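Local coordinates for protein phosphoethanolamine N-methyltransferase 1 (Haemonchus contortus, PDB 4KRG) that probably methylates phosphoethanolamine with S-adenosylmethionine as methyl donor, the opening step of phosphocholine synthesis in this parasitic nematode, at residues S296-L310 with F372-C384. Sequence-based numbering, arbitrary orientation.
With BOG (octyl beta-D-glucopyranoside), chain E.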
loop_
_atom_site.group_PDB
_atom_site.type_symbol
_atom_site.label_atom_id
_atom_site.label_comp_id
_atom_site.label_asym_id
_atom_site.label_seq_id
_atom_site.Cartn_x
_atom_site.Cartn_y
_atom_site.Cartn_z
ATOM N N SER A 296 12.501 -11.545 16.899
ATOM C CA SER A 296 13.100 -11.376 15.580
ATOM C C SER A 296 12.074 -10.771 14.620
ATOM O O SER A 296 10.901 -10.643 14.967
ATOM C CB SER A 296 13.606 -12.711 15.051
ATOM O OG SER A 296 12.549 -13.633 14.949
ATOM N N THR A 297 12.516 -10.370 13.429
ATOM C CA THR A 297 11.592 -9.941 12.384
ATOM C C THR A 297 11.616 -10.946 11.232
ATOM O O THR A 297 12.648 -11.167 10.611
ATOM C CB THR A 297 11.909 -8.522 11.865
ATOM O OG1 THR A 297 11.849 -7.589 12.952
ATOM C CG2 THR A 297 10.897 -8.109 10.812
ATOM N N ALA A 298 10.475 -11.567 10.975
ATOM C CA ALA A 298 10.348 -12.550 9.906
ATOM C C ALA A 298 9.898 -11.880 8.610
ATOM O O ALA A 298 9.070 -10.973 8.625
ATOM C CB ALA A 298 9.345 -13.623 10.305
ATOM N N TYR A 299 10.436 -12.332 7.487
ATOM C CA TYR A 299 9.970 -11.875 6.189
ATOM C C TYR A 299 9.017 -12.934 5.659
ATOM O O TYR A 299 9.394 -14.092 5.521
ATOM C CB TYR A 299 11.159 -11.683 5.248
ATOM C CG TYR A 299 10.821 -11.185 3.853
ATOM C CD1 TYR A 299 10.551 -9.840 3.614
ATOM C CD2 TYR A 299 10.819 -12.053 2.772
ATOM C CE1 TYR A 299 10.260 -9.384 2.337
ATOM C CE2 TYR A 299 10.534 -11.609 1.501
ATOM C CZ TYR A 299 10.256 -10.273 1.288
ATOM O OH TYR A 299 9.981 -9.847 0.015
ATOM N N VAL A 300 7.778 -12.545 5.395
ATOM C CA VAL A 300 6.773 -13.488 4.913
ATOM C C VAL A 300 6.291 -13.102 3.516
ATOM O O VAL A 300 5.995 -11.940 3.252
ATOM C CB VAL A 300 5.586 -13.598 5.903
ATOM C CG1 VAL A 300 4.411 -14.357 5.277
ATOM C CG2 VAL A 300 6.030 -14.271 7.188
ATOM N N PHE A 301 6.230 -14.079 2.616
ATOM C CA PHE A 301 5.867 -13.815 1.228
ATOM C C PHE A 301 4.731 -14.755 0.819
ATOM O O PHE A 301 4.894 -15.968 0.840
ATOM C CB PHE A 301 7.101 -14.006 0.330
ATOM C CG PHE A 301 6.833 -13.841 -1.152
ATOM C CD1 PHE A 301 6.713 -12.584 -1.717
ATOM C CD2 PHE A 301 6.746 -14.949 -1.982
ATOM C CE1 PHE A 301 6.480 -12.440 -3.070
ATOM C CE2 PHE A 301 6.520 -14.809 -3.329
ATOM C CZ PHE A 301 6.382 -13.557 -3.875
ATOM N N THR A 302 3.573 -14.194 0.472
ATOM C CA THR A 302 2.409 -15.009 0.095
ATOM C C THR A 302 1.707 -14.469 -1.160
ATOM O O THR A 302 0.842 -13.598 -1.067
ATOM C CB THR A 302 1.398 -15.136 1.260
ATOM O OG1 THR A 302 0.952 -13.833 1.650
ATOM C CG2 THR A 302 2.032 -15.813 2.455
ATOM N N PRO A 303 2.080 -14.994 -2.342
ATOM C CA PRO A 303 1.521 -14.493 -3.603
ATOM C C PRO A 303 0.095 -14.975 -3.856
ATOM O O PRO A 303 -0.618 -14.353 -4.649
ATOM C CB PRO A 303 2.460 -15.080 -4.653
ATOM C CG PRO A 303 2.975 -16.337 -4.023
ATOM C CD PRO A 303 3.121 -16.013 -2.566
ATOM N N ARG A 304 -0.300 -16.067 -3.202
ATOM C CA ARG A 304 -1.648 -16.627 -3.340
ATOM C C ARG A 304 -2.048 -16.817 -4.799
ATOM O O ARG A 304 -3.054 -16.271 -5.251
ATOM C CB ARG A 304 -2.677 -15.746 -2.625
ATOM C CG ARG A 304 -2.394 -15.533 -1.138
ATOM C CD ARG A 304 -3.326 -14.483 -0.575
ATOM N NE ARG A 304 -2.928 -14.008 0.744
ATOM C CZ ARG A 304 -3.760 -13.891 1.772
ATOM N NH1 ARG A 304 -5.035 -14.216 1.628
ATOM N NH2 ARG A 304 -3.319 -13.447 2.935
ATOM N N GLN A 305 -1.255 -17.594 -5.529
ATOM C CA GLN A 305 -1.531 -17.852 -6.933
ATOM C C GLN A 305 -2.493 -19.019 -7.123
ATOM O O GLN A 305 -3.524 -18.886 -7.778
ATOM C CB GLN A 305 -0.244 -18.119 -7.710
ATOM C CG GLN A 305 -0.529 -18.450 -9.159
ATOM C CD GLN A 305 0.694 -18.865 -9.940
ATOM O OE1 GLN A 305 1.094 -18.184 -10.887
ATOM N NE2 GLN A 305 1.283 -20.002 -9.572
ATOM N N ARG A 306 -2.150 -20.168 -6.554
ATOM C CA ARG A 306 -2.967 -21.364 -6.719
ATOM C C ARG A 306 -4.321 -21.210 -6.038
ATOM O O ARG A 306 -5.319 -21.754 -6.494
ATOM C CB ARG A 306 -2.231 -22.588 -6.171
ATOM C CG ARG A 306 -2.990 -23.899 -6.309
ATOM C CD ARG A 306 -3.331 -24.199 -7.756
ATOM N NE ARG A 306 -2.145 -24.167 -8.606
ATOM C CZ ARG A 306 -2.170 -24.251 -9.933
ATOM N NH1 ARG A 306 -3.326 -24.374 -10.569
ATOM N NH2 ARG A 306 -1.037 -24.210 -10.620
ATOM N N SER A 307 -4.353 -20.454 -4.951
ATOM C CA SER A 307 -5.552 -20.351 -4.140
ATOM C C SER A 307 -5.470 -19.138 -3.239
ATOM O O SER A 307 -4.401 -18.823 -2.729
ATOM C CB SER A 307 -5.702 -21.606 -3.279
ATOM O OG SER A 307 -6.599 -21.375 -2.206
ATOM N N PRO A 308 -6.604 -18.458 -3.017
ATOM C CA PRO A 308 -6.584 -17.316 -2.093
ATOM C C PRO A 308 -6.310 -17.740 -0.653
ATOM O O PRO A 308 -5.865 -16.932 0.169
ATOM C CB PRO A 308 -8.002 -16.746 -2.215
ATOM C CG PRO A 308 -8.832 -17.894 -2.687
ATOM C CD PRO A 308 -7.942 -18.697 -3.580
ATOM N N PHE A 309 -6.571 -19.010 -0.358
ATOM C CA PHE A 309 -6.425 -19.537 0.992
ATOM C C PHE A 309 -5.029 -20.077 1.284
ATOM O O PHE A 309 -4.727 -20.451 2.420
ATOM C CB PHE A 309 -7.483 -20.612 1.244
ATOM C CG PHE A 309 -8.877 -20.153 0.929
ATOM C CD1 PHE A 309 -9.409 -19.042 1.562
ATOM C CD2 PHE A 309 -9.648 -20.814 -0.013
ATOM C CE1 PHE A 309 -10.684 -18.600 1.268
ATOM C CE2 PHE A 309 -10.923 -20.383 -0.305
ATOM C CZ PHE A 309 -11.444 -19.270 0.337
ATOM N N LEU A 310 -4.186 -20.123 0.259
ATOM C CA LEU A 310 -2.807 -20.565 0.439
ATOM C C LEU A 310 -1.946 -19.377 0.868
ATOM O O LEU A 310 -1.545 -18.551 0.047
ATOM C CB LEU A 310 -2.260 -21.195 -0.847
ATOM C CG LEU A 310 -0.837 -21.762 -0.812
ATOM C CD1 LEU A 310 -0.674 -22.723 0.356
ATOM C CD2 LEU A 310 -0.515 -22.464 -2.114
ATOM N N PHE A 372 16.459 -9.146 7.337
ATOM C CA PHE A 372 15.464 -9.891 8.097
ATOM C C PHE A 372 16.098 -11.114 8.735
ATOM O O PHE A 372 17.180 -11.531 8.329
ATOM C CB PHE A 372 14.312 -10.314 7.196
ATOM C CG PHE A 372 13.469 -9.173 6.718
ATOM C CD1 PHE A 372 12.308 -8.827 7.392
ATOM C CD2 PHE A 372 13.831 -8.443 5.597
ATOM C CE1 PHE A 372 11.521 -7.775 6.955
ATOM C CE2 PHE A 372 13.049 -7.389 5.159
ATOM C CZ PHE A 372 11.893 -7.058 5.840
ATOM N N ASP A 373 15.422 -11.696 9.721
ATOM C CA ASP A 373 15.997 -12.804 10.490
ATOM C C ASP A 373 15.703 -14.197 9.932
ATOM O O ASP A 373 16.406 -15.155 10.243
ATOM C CB ASP A 373 15.561 -12.719 11.957
ATOM C CG ASP A 373 16.165 -11.519 12.675
ATOM O OD1 ASP A 373 17.386 -11.547 12.958
ATOM O OD2 ASP A 373 15.423 -10.552 12.957
ATOM N N CYS A 374 14.662 -14.295 9.109
ATOM C CA CYS A 374 14.239 -15.555 8.512
ATOM C C CYS A 374 13.196 -15.282 7.432
ATOM O O CYS A 374 12.659 -14.175 7.345
ATOM C CB CYS A 374 13.635 -16.467 9.578
ATOM S SG CYS A 374 12.128 -15.798 10.299
HETATM N N MSE A 375 12.914 -16.291 6.610
HETATM C CA MSE A 375 11.840 -16.206 5.625
HETATM C C MSE A 375 10.858 -17.356 5.783
HETATM O O MSE A 375 11.266 -18.496 5.951
HETATM C CB MSE A 375 12.400 -16.222 4.205
HETATM C CG MSE A 375 11.350 -16.558 3.156
HETATM SE SE MSE A 375 11.885 -16.099 1.335
HETATM C CE MSE A 375 13.145 -17.584 1.041
ATOM N N VAL A 376 9.565 -17.043 5.744
ATOM C CA VAL A 376 8.511 -18.051 5.656
ATOM C C VAL A 376 7.668 -17.681 4.444
ATOM O O VAL A 376 7.253 -16.531 4.311
ATOM C CB VAL A 376 7.624 -18.054 6.910
ATOM C CG1 VAL A 376 6.551 -19.131 6.807
ATOM C CG2 VAL A 376 8.470 -18.264 8.164
ATOM N N ALA A 377 7.428 -18.629 3.545
ATOM C CA ALA A 377 6.714 -18.298 2.315
ATOM C C ALA A 377 5.912 -19.453 1.760
ATOM O O ALA A 377 6.260 -20.617 1.958
ATOM C CB ALA A 377 7.688 -17.795 1.259
ATOM N N THR A 378 4.839 -19.114 1.054
ATOM C CA THR A 378 4.068 -20.085 0.293
ATOM C C THR A 378 4.297 -19.775 -1.187
ATOM O O THR A 378 4.388 -18.609 -1.551
ATOM C CB THR A 378 2.552 -20.009 0.643
ATOM O OG1 THR A 378 2.094 -18.657 0.536
ATOM C CG2 THR A 378 2.288 -20.501 2.069
ATOM N N GLU A 379 4.412 -20.803 -2.028
ATOM C CA GLU A 379 4.520 -20.629 -3.485
ATOM C C GLU A 379 5.722 -19.825 -3.995
ATOM O O GLU A 379 5.635 -19.202 -5.054
ATOM C CB GLU A 379 3.254 -19.982 -4.056
ATOM C CG GLU A 379 2.008 -20.788 -3.931
ATOM C CD GLU A 379 0.807 -20.077 -4.517
ATOM O OE1 GLU A 379 0.415 -19.018 -3.980
ATOM O OE2 GLU A 379 0.264 -20.567 -5.527
ATOM N N LEU A 380 6.836 -19.836 -3.272
ATOM C CA LEU A 380 8.016 -19.081 -3.711
ATOM C C LEU A 380 8.596 -19.601 -5.023
ATOM O O LEU A 380 8.711 -18.857 -5.995
ATOM C CB LEU A 380 9.105 -19.083 -2.637
ATOM C CG LEU A 380 10.349 -18.259 -2.989
ATOM C CD1 LEU A 380 10.054 -16.760 -2.923
ATOM C CD2 LEU A 380 11.518 -18.625 -2.086
ATOM N N LEU A 381 8.973 -20.877 -5.041
ATOM C CA LEU A 381 9.559 -21.488 -6.235
ATOM C C LEU A 381 8.540 -21.564 -7.369
ATOM O O LEU A 381 8.896 -21.475 -8.540
ATOM C CB LEU A 381 10.093 -22.888 -5.924
ATOM C CG LEU A 381 10.887 -23.076 -4.631
ATOM C CD1 LEU A 381 11.364 -24.514 -4.496
ATOM C CD2 LEU A 381 12.063 -22.143 -4.580
ATOM N N ALA A 382 7.271 -21.719 -7.005
ATOM C CA ALA A 382 6.202 -21.877 -7.979
ATOM C C ALA A 382 5.973 -20.612 -8.809
ATOM O O ALA A 382 5.646 -20.689 -9.990
ATOM C CB ALA A 382 4.916 -22.295 -7.274
ATOM N N THR A 383 6.164 -19.448 -8.192
ATOM C CA THR A 383 5.800 -18.179 -8.826
ATOM C C THR A 383 6.971 -17.264 -9.206
ATOM O O THR A 383 6.804 -16.353 -10.020
ATOM C CB THR A 383 4.810 -17.372 -7.955
ATOM O OG1 THR A 383 5.480 -16.888 -6.788
ATOM C CG2 THR A 383 3.638 -18.233 -7.534
ATOM N N CYS A 384 8.143 -17.492 -8.614
ATOM C CA CYS A 384 9.302 -16.622 -8.840
ATOM C C CYS A 384 10.414 -17.306 -9.624
ATOM O O CYS A 384 10.559 -18.530 -9.560
ATOM C CB CYS A 384 9.870 -16.150 -7.503
ATOM S SG CYS A 384 8.663 -15.348 -6.448
HETATM C C1 BOG E . 15.856 -5.502 10.491
HETATM O O1 BOG E . 14.893 -4.769 9.826
HETATM C C2 BOG E . 17.123 -4.692 10.679
HETATM O O2 BOG E . 17.677 -4.413 9.403
HETATM C C3 BOG E . 18.111 -5.453 11.497
HETATM O O3 BOG E . 19.293 -4.635 11.724
HETATM C C4 BOG E . 17.530 -5.883 12.805
HETATM O O4 BOG E . 18.477 -6.680 13.543
HETATM C C5 BOG E . 16.258 -6.691 12.590
HETATM O O5 BOG E . 15.289 -5.920 11.796
HETATM C C6 BOG E . 15.635 -7.035 13.869
HETATM O O6 BOG E . 15.268 -8.378 13.815
HETATM C "C1'" BOG E . 14.061 -5.578 8.997
HETATM C "C2'" BOG E . 13.062 -4.638 8.273
HETATM C "C3'" BOG E . 12.257 -3.801 9.253
HETATM C "C4'" BOG E . 10.866 -3.933 9.312
HETATM C "C5'" BOG E . 10.153 -3.712 10.676
HETATM C "C6'" BOG E . 8.622 -3.722 10.573
HETATM C "C7'" BOG E . 7.992 -5.118 10.803
HETATM C "C8'" BOG E . 7.261 -5.183 12.100
HETATM O O HOH W 1 0.778 -18.015 -1.466
HETATM O O HOH W 2 1.479 -21.843 -7.444
#
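Thr297 O accepts from Asp373 N at the corner where the chain enters strand 374-378, just ahead of its parallel pairing with 297-302. These are the first and fourth strands of the Rossmann-like, class I methyltransferase fold of the C-terminal half. The strand 324-329 flanks 297-302 on its other edge. Tyr299 lies across Phe372. Its ring edge faces the Phe372 ring, with centroids 5.0 Å apart and planes at 58°. The octyl chain of a bound octyl glucoside covers the opposite face of Phe372. Backbone bonds continue from Tyr299 N to Cys374 O and from Val376 N to Tyr299 O. The Val300 and Val376 side chains lie side by side. Phe301 has CG anti to its backbone N (chi1 176°), which carries the ring toward the helix 380-383. There CD2 of Phe301 meets Leu380 CD1 at 3.9 Å, and Cys384 SG approaches the ring obliquely. Pro303 CG then packs on Glu379 CB at 3.7 Å. One water links Arg304 N, Leu310 O, Thr378 OG1 and Glu379 OE1. The Glu379 carboxylate bridges two successive amides through its syn lone pairs. Glu379 OE1 accepts from Gln305 N and Glu379 OE2 from Arg306 N, each at 2.7 Å. Leu310 CD2 lies 3.5 Å from Glu379 CG.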